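Local coordinates for OxsB protein (Bacillus megaterium, PDB 5UL3), which catalyses the oxidative ring contraction of dAMP to an oxetane aldehyde in oxetanocin A biosynthesis, as a cobalamin-dependent radical S-adenosylmethionine enzyme with a [4Fe-4S] cluster, at residues Q598-I601 and D602-G606; E631-R634 and E635-F639; L700-D703 and V704-D707; H719-H722 and N723-K726. All coordinates share one frame; numbering follows the deposited sequence. Where two conformers were deposited one is given.

Interaction 1 of 4, residues Q598-I601 and D602-G606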
loop_
_atom_site.group_PDB
_atom_site.type_symbol
_atom_site.label_atom_id
_atom_site.label_comp_id
_atom_site.label_asym_id
_atom_site.label_seq_id
_atom_site.Cartn_x
_atom_site.Cartn_y
_atom_site.Cartn_z
ATOM N N GLN A 598 8.881 23.466 2.360
ATOM C CA GLN A 598 9.674 22.359 2.897
ATOM C C GLN A 598 10.469 22.791 4.125
ATOM O O GLN A 598 10.567 22.042 5.105
ATOM C CB GLN A 598 10.620 21.788 1.844
ATOM C CG GLN A 598 11.408 20.605 2.380
ATOM C CD GLN A 598 10.501 19.417 2.664
ATOM O OE1 GLN A 598 9.785 18.949 1.777
ATOM N NE2 GLN A 598 10.515 18.934 3.898
ATOM N N MET A 599 11.054 23.992 4.099
ATOM C CA MET A 599 11.792 24.449 5.273
ATOM C C MET A 599 10.858 24.656 6.462
ATOM O O MET A 599 11.229 24.382 7.608
ATOM C CB MET A 599 12.554 25.739 4.944
ATOM C CG MET A 599 13.608 25.534 3.873
ATOM S SD MET A 599 14.429 27.094 3.407
ATOM C CE MET A 599 15.839 27.046 4.481
ATOM N N TRP A 600 9.640 25.125 6.207
ATOM C CA TRP A 600 8.649 25.228 7.272
ATOM C C TRP A 600 8.399 23.860 7.892
ATOM O O TRP A 600 8.440 23.704 9.113
ATOM C CB TRP A 600 7.350 25.802 6.710
ATOM C CG TRP A 600 6.217 25.864 7.686
ATOM C CD1 TRP A 600 5.216 24.934 7.856
ATOM C CD2 TRP A 600 5.932 26.932 8.598
ATOM N NE1 TRP A 600 4.333 25.367 8.828
ATOM C CE2 TRP A 600 4.754 26.586 9.299
ATOM C CE3 TRP A 600 6.556 28.148 8.889
ATOM C CZ2 TRP A 600 4.198 27.414 10.274
ATOM C CZ3 TRP A 600 5.994 28.971 9.852
ATOM C CH2 TRP A 600 4.833 28.602 10.532
ATOM N N ILE A 601 8.146 22.858 7.051
ATOM C CA ILE A 601 7.901 21.504 7.550
ATOM C C ILE A 601 9.082 21.015 8.380
ATOM O O ILE A 601 8.913 20.501 9.492
ATOM C CB ILE A 601 7.596 20.560 6.376
ATOM C CG1 ILE A 601 6.217 20.902 5.815
ATOM C CG2 ILE A 601 7.715 19.090 6.835
ATOM C CD1 ILE A 601 5.946 20.369 4.404
ATOM N N ASP A 602 10.302 21.183 7.860
ATOM C CA ASP A 602 11.483 20.729 8.590
ATOM C C ASP A 602 11.609 21.430 9.940
ATOM O O ASP A 602 12.018 20.813 10.933
ATOM C CB ASP A 602 12.744 20.970 7.752
ATOM C CG ASP A 602 12.813 20.082 6.508
ATOM O OD1 ASP A 602 12.002 19.141 6.381
ATOM O OD2 ASP A 602 13.691 20.331 5.651
ATOM N N SER A 603 11.251 22.719 9.993
ATOM C CA SER A 603 11.409 23.536 11.194
ATOM C C SER A 603 10.445 23.148 12.310
ATOM O O SER A 603 10.707 23.462 13.478
ATOM C CB SER A 603 11.219 25.016 10.844
ATOM O OG SER A 603 9.866 25.322 10.517
ATOM N N ASN A 604 9.338 22.491 11.982
ATOM C CA ASN A 604 8.336 22.097 12.964
ATOM C C ASN A 604 8.320 20.606 13.221
ATOM O O ASN A 604 7.537 20.147 14.060
ATOM C CB ASN A 604 6.942 22.526 12.503
ATOM C CG ASN A 604 6.816 24.017 12.368
ATOM O OD1 ASN A 604 7.293 24.761 13.217
ATOM N ND2 ASN A 604 6.174 24.466 11.298
ATOM N N PHE A 605 9.160 19.846 12.518
ATOM C CA PHE A 605 8.997 18.399 12.481
ATOM C C PHE A 605 9.185 17.778 13.860
ATOM O O PHE A 605 8.392 16.928 14.279
ATOM C CB PHE A 605 9.975 17.776 11.489
ATOM C CG PHE A 605 9.854 16.288 11.420
ATOM C CD1 PHE A 605 8.928 15.707 10.575
ATOM C CD2 PHE A 605 10.616 15.475 12.240
ATOM C CE1 PHE A 605 8.788 14.329 10.529
ATOM C CE2 PHE A 605 10.482 14.102 12.197
ATOM C CZ PHE A 605 9.566 13.533 11.342
ATOM N N GLY A 606 10.238 18.180 14.574
ATOM C CA GLY A 606 10.549 17.520 15.838
ATOM C C GLY A 606 9.454 17.700 16.871
ATOM O O GLY A 606 9.008 16.733 17.505
#
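Q598 swings CG to the far side of its backbone N (chi1 -178°) and bends at chi2 (67°), which folds its amide forward along the helix toward D602, whose CG lies anti to the carbonyl carbon. The result is an i to i+4 hydrogen bond, Q598 NE2 to D602 OD1 at 2.9 Å. The acceptor lies in the amide plane, but the carboxylate oxygen is approached from above its own plane, the amide and carboxylate planes being clearly turned against each other. The same residue pair is also joined by the backbone bond from D602 N to Q598 O.

On another side of this turn, N604 ND2 sits over one face of the W600 indole, 3.1 Å above the ring plane, displaced toward the rim and 3.2 Å from W600 NE1. Both nitrogens are donors, so this is a contact of the amide nitrogen over the ring and not a bond; ring and amide planes stand 84° apart. Each group has its polar partner on a neighbouring helix, W600 NE1 bonding to S637 OG and N604 OD1 to W728 NE1. Helix 588-617 thus uses this buried side to meet helices 620-648 and 720-730 within the C-terminal helix bundle, while M690, Q694 and M697 of helix 683-709 also pack on W600.

In the conformer given, the S603 hydroxyl turns back on the helix toward W600 O, but that bond is short and doubtful. Nearby, N604 N bonds to I601 O at 3.2 Å.

Interaction 2 of 4, residues E631-R634 and E635-F639. With EDO (1,2-ethanediol), chain T; EDO (1,2-ethanediol), chain H.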
loop_
_atom_site.group_PDB
_atom_site.type_symbol
_atom_site.label_atom_id
_atom_site.label_comp_id
_atom_site.label_asym_id
_atom_site.label_seq_id
_atom_site.Cartn_x
_atom_site.Cartn_y
_atom_site.Cartn_z
ATOM N N GLU A 631 -4.502 20.499 15.223
ATOM C CA GLU A 631 -5.421 21.261 14.377
ATOM C C GLU A 631 -4.915 22.674 14.147
ATOM O O GLU A 631 -5.017 23.212 13.040
ATOM C CB GLU A 631 -6.810 21.337 15.011
ATOM C CG GLU A 631 -7.537 20.015 15.187
ATOM C CD GLU A 631 -8.870 20.215 15.889
ATOM O OE1 GLU A 631 -8.893 20.891 16.945
ATOM O OE2 GLU A 631 -9.894 19.735 15.366
ATOM N N THR A 632 -4.417 23.315 15.208
ATOM C CA THR A 632 -3.940 24.679 15.081
ATOM C C THR A 632 -2.718 24.747 14.179
ATOM O O THR A 632 -2.610 25.649 13.335
ATOM C CB THR A 632 -3.645 25.233 16.477
ATOM O OG1 THR A 632 -4.868 25.234 17.214
ATOM C CG2 THR A 632 -3.115 26.649 16.392
ATOM N N HIS A 633 -1.795 23.800 14.345
ATOM C CA HIS A 633 -0.617 23.726 13.482
ATOM C C HIS A 633 -1.003 23.611 12.011
ATOM O O HIS A 633 -0.432 24.298 11.155
ATOM C CB HIS A 633 0.242 22.535 13.890
ATOM C CG HIS A 633 1.305 22.183 12.900
ATOM N ND1 HIS A 633 1.305 20.998 12.195
ATOM C CD2 HIS A 633 2.413 22.855 12.505
ATOM C CE1 HIS A 633 2.366 20.960 11.408
ATOM N NE2 HIS A 633 3.055 22.074 11.580
ATOM N N ARG A 634 -1.966 22.741 11.703
ATOM C CA ARG A 634 -2.411 22.583 10.319
ATOM C C ARG A 634 -2.991 23.882 9.788
ATOM O O ARG A 634 -2.726 24.279 8.648
ATOM C CB ARG A 634 -3.448 21.460 10.235
ATOM C CG ARG A 634 -4.031 21.268 8.836
ATOM C CD ARG A 634 -5.222 20.303 8.889
ATOM N NE ARG A 634 -4.846 18.942 9.276
ATOM C CZ ARG A 634 -4.486 17.989 8.420
ATOM N NH1 ARG A 634 -4.432 18.230 7.098
ATOM N NH2 ARG A 634 -4.189 16.785 8.884
ATOM N N GLU A 635 -3.798 24.547 10.604
ATOM C CA GLU A 635 -4.367 25.835 10.239
ATOM C C GLU A 635 -3.269 26.861 9.969
ATOM O O GLU A 635 -3.276 27.547 8.938
ATOM C CB GLU A 635 -5.291 26.262 11.382
ATOM C CG GLU A 635 -6.151 27.467 11.198
ATOM C CD GLU A 635 -7.084 27.632 12.389
ATOM O OE1 GLU A 635 -8.029 26.826 12.510
ATOM O OE2 GLU A 635 -6.843 28.526 13.228
ATOM N N ILE A 636 -2.285 26.948 10.868
ATOM C CA ILE A 636 -1.187 27.897 10.682
ATOM C C ILE A 636 -0.399 27.559 9.422
ATOM O O ILE A 636 0.032 28.453 8.683
ATOM C CB ILE A 636 -0.270 27.920 11.922
ATOM C CG1 ILE A 636 -1.029 28.401 13.162
ATOM C CG2 ILE A 636 0.951 28.802 11.672
ATOM C CD1 ILE A 636 -0.222 28.179 14.468
ATOM N N SER A 637 -0.203 26.264 9.154
ATOM C CA SER A 637 0.526 25.848 7.956
ATOM C C SER A 637 -0.245 26.183 6.684
ATOM O O SER A 637 0.361 26.562 5.674
ATOM C CB SER A 637 0.823 24.347 8.013
ATOM O OG SER A 637 1.690 24.050 9.101
ATOM N N HIS A 638 -1.570 26.024 6.696
ATOM C CA HIS A 638 -2.341 26.402 5.515
ATOM C C HIS A 638 -2.221 27.897 5.247
ATOM O O HIS A 638 -1.969 28.328 4.113
ATOM C CB HIS A 638 -3.814 26.033 5.666
ATOM C CG HIS A 638 -4.663 26.606 4.574
ATOM N ND1 HIS A 638 -4.786 26.000 3.341
ATOM C CD2 HIS A 638 -5.368 27.760 4.498
ATOM C CE1 HIS A 638 -5.552 26.746 2.560
ATOM N NE2 HIS A 638 -5.916 27.821 3.238
ATOM N N PHE A 639 -2.418 28.710 6.275
ATOM C CA PHE A 639 -2.454 30.139 6.017
ATOM C C PHE A 639 -1.068 30.739 5.870
ATOM O O PHE A 639 -0.953 31.879 5.402
ATOM C CB PHE A 639 -3.273 30.838 7.098
ATOM C CG PHE A 639 -4.743 30.614 6.942
ATOM C CD1 PHE A 639 -5.428 31.179 5.875
ATOM C CD2 PHE A 639 -5.435 29.802 7.820
ATOM C CE1 PHE A 639 -6.795 30.955 5.701
ATOM C CE2 PHE A 639 -6.792 29.565 7.648
ATOM C CZ PHE A 639 -7.475 30.140 6.592
HETATM C C1 EDO T . -5.340 17.535 12.962
HETATM O O1 EDO T . -5.827 18.316 11.859
HETATM C C2 EDO T . -4.914 16.171 12.459
HETATM O O2 EDO T . -3.769 16.340 11.628
HETATM C C1 EDO H . -2.699 23.389 2.136
HETATM O O1 EDO H . -3.969 23.539 2.783
HETATM C C2 EDO H . -2.655 21.976 1.550
HETATM O O2 EDO H . -1.448 21.830 0.811
#
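The hydroxyl of S637 does double duty against H633: it donates to a backbone oxygen and also lies over an imidazole face. S637 OG bonds to H633 O at 3.0 Å, while S637 N, at 2.8 Å from the same H633 O, makes the regular helical bond. The two donors arrive from opposite faces of the carbonyl plane, so this oxygen is gripped twice. With OG anti to its carbonyl carbon (chi1 -64°), S637 also brings the hydroxyl above the H633 ring, offset toward the rim and 3.5 Å from H633 NE2. The same hydroxyl also serves helix 588-617.

This turn belongs to helix 620-648 of the C-terminal helix bundle, and its side chains face different neighbours. T632 CG2 meets I636 CD1 at 3.8 Å, the two side chains running at a slant to each other, while T632 OG1 turns back to S628 O and L700 of helix 683-709 packs on the threonine.

R634, bent at chi3 (-65°), presents one edge of its guanidinium to an ethanediol, probably from the crystallisation liquor: R634 NE donates to ethanediol O1 at 2.8 Å and R634 NH2 to ethanediol O2, also at 2.8 Å. The third nitrogen, NH1, bonds to V537 O, so NE, NH1 and NH2 all have acceptors. One turn on, H638 uses both ring nitrogens, NE2 with E494 OE2 and ND1 with O1 of a second ethanediol at 2.7 Å; in that latter bond either partner could be the donor.

Interaction 3 of 4, residues L700-D703 and V704-D707. With EDO (1,2-ethanediol), chain K; EDO (1,2-ethanediol), chain B.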
loop_
_atom_site.group_PDB
_atom_site.type_symbol
_atom_site.label_atom_id
_atom_site.label_comp_id
_atom_site.label_asym_id
_atom_site.label_seq_id
_atom_site.Cartn_x
_atom_site.Cartn_y
_atom_site.Cartn_z
ATOM N N LEU A 700 1.402 29.390 19.369
ATOM C CA LEU A 700 0.891 28.051 19.645
ATOM C C LEU A 700 1.813 27.287 20.587
ATOM O O LEU A 700 1.361 26.674 21.559
ATOM C CB LEU A 700 0.719 27.282 18.330
ATOM C CG LEU A 700 0.465 25.775 18.445
ATOM C CD1 LEU A 700 -0.805 25.538 19.236
ATOM C CD2 LEU A 700 0.391 25.077 17.037
ATOM N N LEU A 701 3.112 27.295 20.308
ATOM C CA LEU A 701 4.007 26.463 21.094
ATOM C C LEU A 701 4.225 27.032 22.496
ATOM O O LEU A 701 4.585 26.276 23.406
ATOM C CB LEU A 701 5.328 26.268 20.347
ATOM C CG LEU A 701 5.192 25.479 19.025
ATOM C CD1 LEU A 701 6.543 25.302 18.363
ATOM C CD2 LEU A 701 4.521 24.101 19.268
ATOM N N ARG A 702 3.986 28.335 22.692
ATOM C CA ARG A 702 3.995 28.877 24.050
ATOM C C ARG A 702 2.824 28.339 24.864
ATOM O O ARG A 702 2.965 28.100 26.068
ATOM C CB ARG A 702 3.969 30.412 24.015
ATOM C CG ARG A 702 5.238 31.070 23.470
ATOM C CD ARG A 702 6.487 30.754 24.308
ATOM N NE ARG A 702 7.675 31.390 23.734
ATOM C CZ ARG A 702 8.915 31.214 24.173
ATOM N NH1 ARG A 702 9.152 30.440 25.225
ATOM N NH2 ARG A 702 9.923 31.827 23.568
ATOM N N ASP A 703 1.662 28.130 24.231
ATOM C CA ASP A 703 0.570 27.444 24.918
ATOM C C ASP A 703 0.941 26.002 25.242
ATOM O O ASP A 703 0.629 25.512 26.333
ATOM C CB ASP A 703 -0.719 27.480 24.083
ATOM C CG ASP A 703 -1.373 28.862 24.043
ATOM O OD1 ASP A 703 -1.140 29.681 24.955
ATOM O OD2 ASP A 703 -2.150 29.117 23.100
ATOM N N VAL A 704 1.578 25.292 24.299
ATOM C CA VAL A 704 2.023 23.922 24.551
ATOM C C VAL A 704 2.989 23.890 25.728
ATOM O O VAL A 704 2.902 23.032 26.617
ATOM C CB VAL A 704 2.682 23.320 23.292
ATOM C CG1 VAL A 704 3.157 21.882 23.577
ATOM C CG2 VAL A 704 1.731 23.366 22.107
ATOM N N GLU A 705 3.941 24.820 25.723
ATOM C CA GLU A 705 4.941 24.900 26.781
ATOM C C GLU A 705 4.280 25.148 28.134
ATOM O O GLU A 705 4.595 24.478 29.125
ATOM C CB GLU A 705 5.938 26.009 26.429
ATOM C CG GLU A 705 6.922 26.352 27.554
ATOM C CD GLU A 705 7.793 27.557 27.222
ATOM O OE1 GLU A 705 7.259 28.596 26.783
ATOM O OE2 GLU A 705 9.024 27.454 27.391
ATOM N N ALA A 706 3.350 26.105 28.187
ATOM C CA ALA A 706 2.665 26.406 29.442
ATOM C C ALA A 706 1.827 25.228 29.910
ATOM O O ALA A 706 1.802 24.910 31.104
ATOM C CB ALA A 706 1.795 27.651 29.283
ATOM N N ASP A 707 1.127 24.563 28.983
ATOM C CA ASP A 707 0.341 23.402 29.380
ATOM C C ASP A 707 1.237 22.304 29.921
ATOM O O ASP A 707 0.867 21.585 30.860
ATOM C CB ASP A 707 -0.485 22.875 28.193
ATOM C CG ASP A 707 -1.684 23.741 27.876
ATOM O OD1 ASP A 707 -2.143 24.500 28.757
ATOM O OD2 ASP A 707 -2.192 23.649 26.735
HETATM C C1 EDO K . -2.398 29.220 27.995
HETATM O O1 EDO K . -1.118 29.858 27.943
HETATM C C2 EDO K . -2.207 27.709 27.953
HETATM O O2 EDO K . -1.841 27.219 29.251
HETATM C C1 EDO B . -3.555 30.435 19.306
HETATM O O1 EDO B . -2.916 31.481 18.565
HETATM C C2 EDO B . -2.489 29.493 19.849
HETATM O O2 EDO B . -3.113 28.380 20.502
HETATM O O HOH W 1 4.988 29.488 27.567
HETATM O O HOH W 2 10.564 29.610 27.590
#
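The guanidinium of R702 receives E705 OE1 and a water at its edge, both in its plane, and engages F729 of helix 720-730 in a cation-pi contact. The carboxylate of E705 is turned 32° from the guanidinium plane, and its OE1 is met on the syn side. This is an i to i+3 salt bridge on helix 683-709 of the C-terminal helix bundle: R702 NH1 donates to E705 OE1 at 3.1 Å, with an angle of 162° at the hydrogen. The two chains run alongside each other with their charged ends on the same side. R702 achieves this by bending at chi2 (-61°), while E705 stays extended beyond CG. R702 NH2 makes a second salt bridge with E698, so the cation joins acidic groups on successive turns. One water donates to both E705 OE1 and R702 O; a second donates to E705 OE2 and accepts a weak bond from R702 NH1.

The inward side is apolar. V704 CG2 approaches L701 CD2 at 4.0 Å and, more distantly, L700 CD1; helix 720-730 adds L721 against V704.

Around the helix, D707 OD2 is bonded to Y629 OH of helix 620-648. A single ethanediol, probably from the crystallisation liquor, spans two acids a turn apart: its O1 donates to D703 OD1 at 3.0 Å, and its O2 to D707 OD1 at 2.8 Å.

Interaction 4 of 4, residues H719-H722 and N723-K726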
loop_
_atom_site.group_PDB
_atom_site.type_symbol
_atom_site.label_atom_id
_atom_site.label_comp_id
_atom_site.label_asym_id
_atom_site.label_seq_id
_atom_site.Cartn_x
_atom_site.Cartn_y
_atom_site.Cartn_z
ATOM N N HIS A 719 11.612 13.216 28.374
ATOM C CA HIS A 719 11.406 14.664 28.275
ATOM C C HIS A 719 11.515 15.165 26.838
ATOM O O HIS A 719 12.067 16.234 26.578
ATOM C CB HIS A 719 12.383 15.407 29.188
ATOM C CG HIS A 719 12.323 14.939 30.601
ATOM N ND1 HIS A 719 11.471 15.496 31.530
ATOM C CD2 HIS A 719 12.961 13.925 31.231
ATOM C CE1 HIS A 719 11.610 14.866 32.682
ATOM N NE2 HIS A 719 12.508 13.909 32.527
ATOM N N ARG A 720 10.945 14.406 25.903
ATOM C CA ARG A 720 11.069 14.748 24.490
ATOM C C ARG A 720 10.346 16.051 24.150
ATOM O O ARG A 720 10.865 16.866 23.372
ATOM C CB ARG A 720 10.544 13.596 23.630
ATOM C CG ARG A 720 10.723 13.801 22.126
ATOM C CD ARG A 720 12.171 13.614 21.702
ATOM N NE ARG A 720 12.634 12.248 21.941
ATOM C CZ ARG A 720 12.524 11.258 21.061
ATOM N NH1 ARG A 720 11.962 11.478 19.879
ATOM N NH2 ARG A 720 12.974 10.045 21.364
ATOM N N LEU A 721 9.146 16.275 24.702
ATOM C CA LEU A 721 8.450 17.518 24.382
ATOM C C LEU A 721 9.186 18.718 24.969
ATOM O O LEU A 721 9.345 19.743 24.297
ATOM C CB LEU A 721 6.998 17.482 24.867
ATOM C CG LEU A 721 6.141 18.664 24.389
ATOM C CD1 LEU A 721 6.121 18.777 22.864
ATOM C CD2 LEU A 721 4.697 18.586 24.908
ATOM N N HIS A 722 9.644 18.615 26.215
ATOM C CA HIS A 722 10.463 19.688 26.775
ATOM C C HIS A 722 11.674 19.966 25.889
ATOM O O HIS A 722 11.958 21.120 25.546
ATOM C CB HIS A 722 10.918 19.335 28.190
ATOM C CG HIS A 722 11.871 20.336 28.770
ATOM N ND1 HIS A 722 13.237 20.135 28.804
ATOM C CD2 HIS A 722 11.660 21.559 29.311
ATOM C CE1 HIS A 722 13.822 21.183 29.355
ATOM N NE2 HIS A 722 12.888 22.062 29.671
ATOM N N ASN A 723 12.387 18.912 25.490
ATOM C CA ASN A 723 13.618 19.100 24.721
ATOM C C ASN A 723 13.336 19.690 23.343
ATOM O O ASN A 723 14.034 20.612 22.907
ATOM C CB ASN A 723 14.374 17.777 24.579
ATOM C CG ASN A 723 14.946 17.275 25.900
ATOM O OD1 ASN A 723 15.136 18.043 26.843
ATOM N ND2 ASN A 723 15.226 15.978 25.966
ATOM N N THR A 724 12.335 19.164 22.625
ATOM C CA THR A 724 12.067 19.708 21.294
ATOM C C THR A 724 11.495 21.121 21.357
ATOM O O THR A 724 11.799 21.944 20.487
ATOM C CB THR A 724 11.140 18.782 20.483
ATOM O OG1 THR A 724 9.876 18.612 21.148
ATOM C CG2 THR A 724 11.804 17.421 20.256
ATOM N N LEU A 725 10.684 21.441 22.370
ATOM C CA LEU A 725 10.216 22.819 22.512
ATOM C C LEU A 725 11.391 23.770 22.736
ATOM O O LEU A 725 11.492 24.817 22.082
ATOM C CB LEU A 725 9.214 22.929 23.668
ATOM C CG LEU A 725 7.770 22.448 23.471
ATOM C CD1 LEU A 725 7.043 22.502 24.831
ATOM C CD2 LEU A 725 7.067 23.314 22.452
ATOM N N LYS A 726 12.293 23.414 23.654
ATOM C CA LYS A 726 13.435 24.278 23.954
ATOM C C LYS A 726 14.255 24.549 22.700
ATOM O O LYS A 726 14.621 25.698 22.418
ATOM C CB LYS A 726 14.310 23.635 25.035
ATOM C CG LYS A 726 15.501 24.490 25.449
ATOM C CD LYS A 726 16.316 23.778 26.518
ATOM C CE LYS A 726 17.353 24.736 27.118
ATOM N NZ LYS A 726 18.142 24.099 28.209
#
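The first two turns of helix 720-730, begun by H719 at the N-cap position, are drawn together here by backbone bonds and by a threonine hydroxyl. H719 O receives N723 N at 2.9 Å. R720 O takes two donors from T724: the backbone N at 2.8 Å, with an angle of 169° at the hydrogen, and OG1 at 3.0 Å. They reach the oxygen from opposite faces of its carbonyl plane. The T724 hydroxyl can do this because chi1 (60°) sets OG1 between the backbone N and the carbonyl carbon, and the same torsion carries CG2 to 4.1 Å from R720 CD.

On the buried side, L721 CG lies 4.0 Å from L725 CD1, the two leucines meeting at a slant. They face helix 683-709, with L708 against L721, and L701 and E705 against L725.

The exposed side is more loosely joined. H722 presents its ring edge to N723 OD1, ring and amide planes being 63° apart, and the bond from H722 ND1 to that oxygen is weak at 3.4 Å.

Just ahead of the helix, D715 accepts through OD1 from L721 N and through OD2 from H722 N, while S716 OG bonds to R720 N. The aspartate's charge would probably also suit the positive end of the helix dipole. Acceptors from the preceding loop thus serve the first-turn amides, as is common at the N-terminal end of a helix.

Overall arrangement
All four contacts lie on separate helices of the C-terminal helix bundle, on the same side of the chain's centre. Interactions 1 and 2 have centres 13 Å apart and meet where W600 CZ2 packs on I636 CG2 at 3.8 Å. Interaction 2 joins interaction 3 through L700, whose CD2 comes within 3.7 Å of H633 N. Interactions 3 and 4 are the closest pair, with centres 11 Å apart and E705 CA 3.7 Å from L725 CD1, and interaction 4 touches interaction 1 through T724. Interaction 1 lies nearest the active site: the Q598 side chain is about 6 Å from that of E545, which binds S-adenosylmethionine, and about 11 Å from cobalamin.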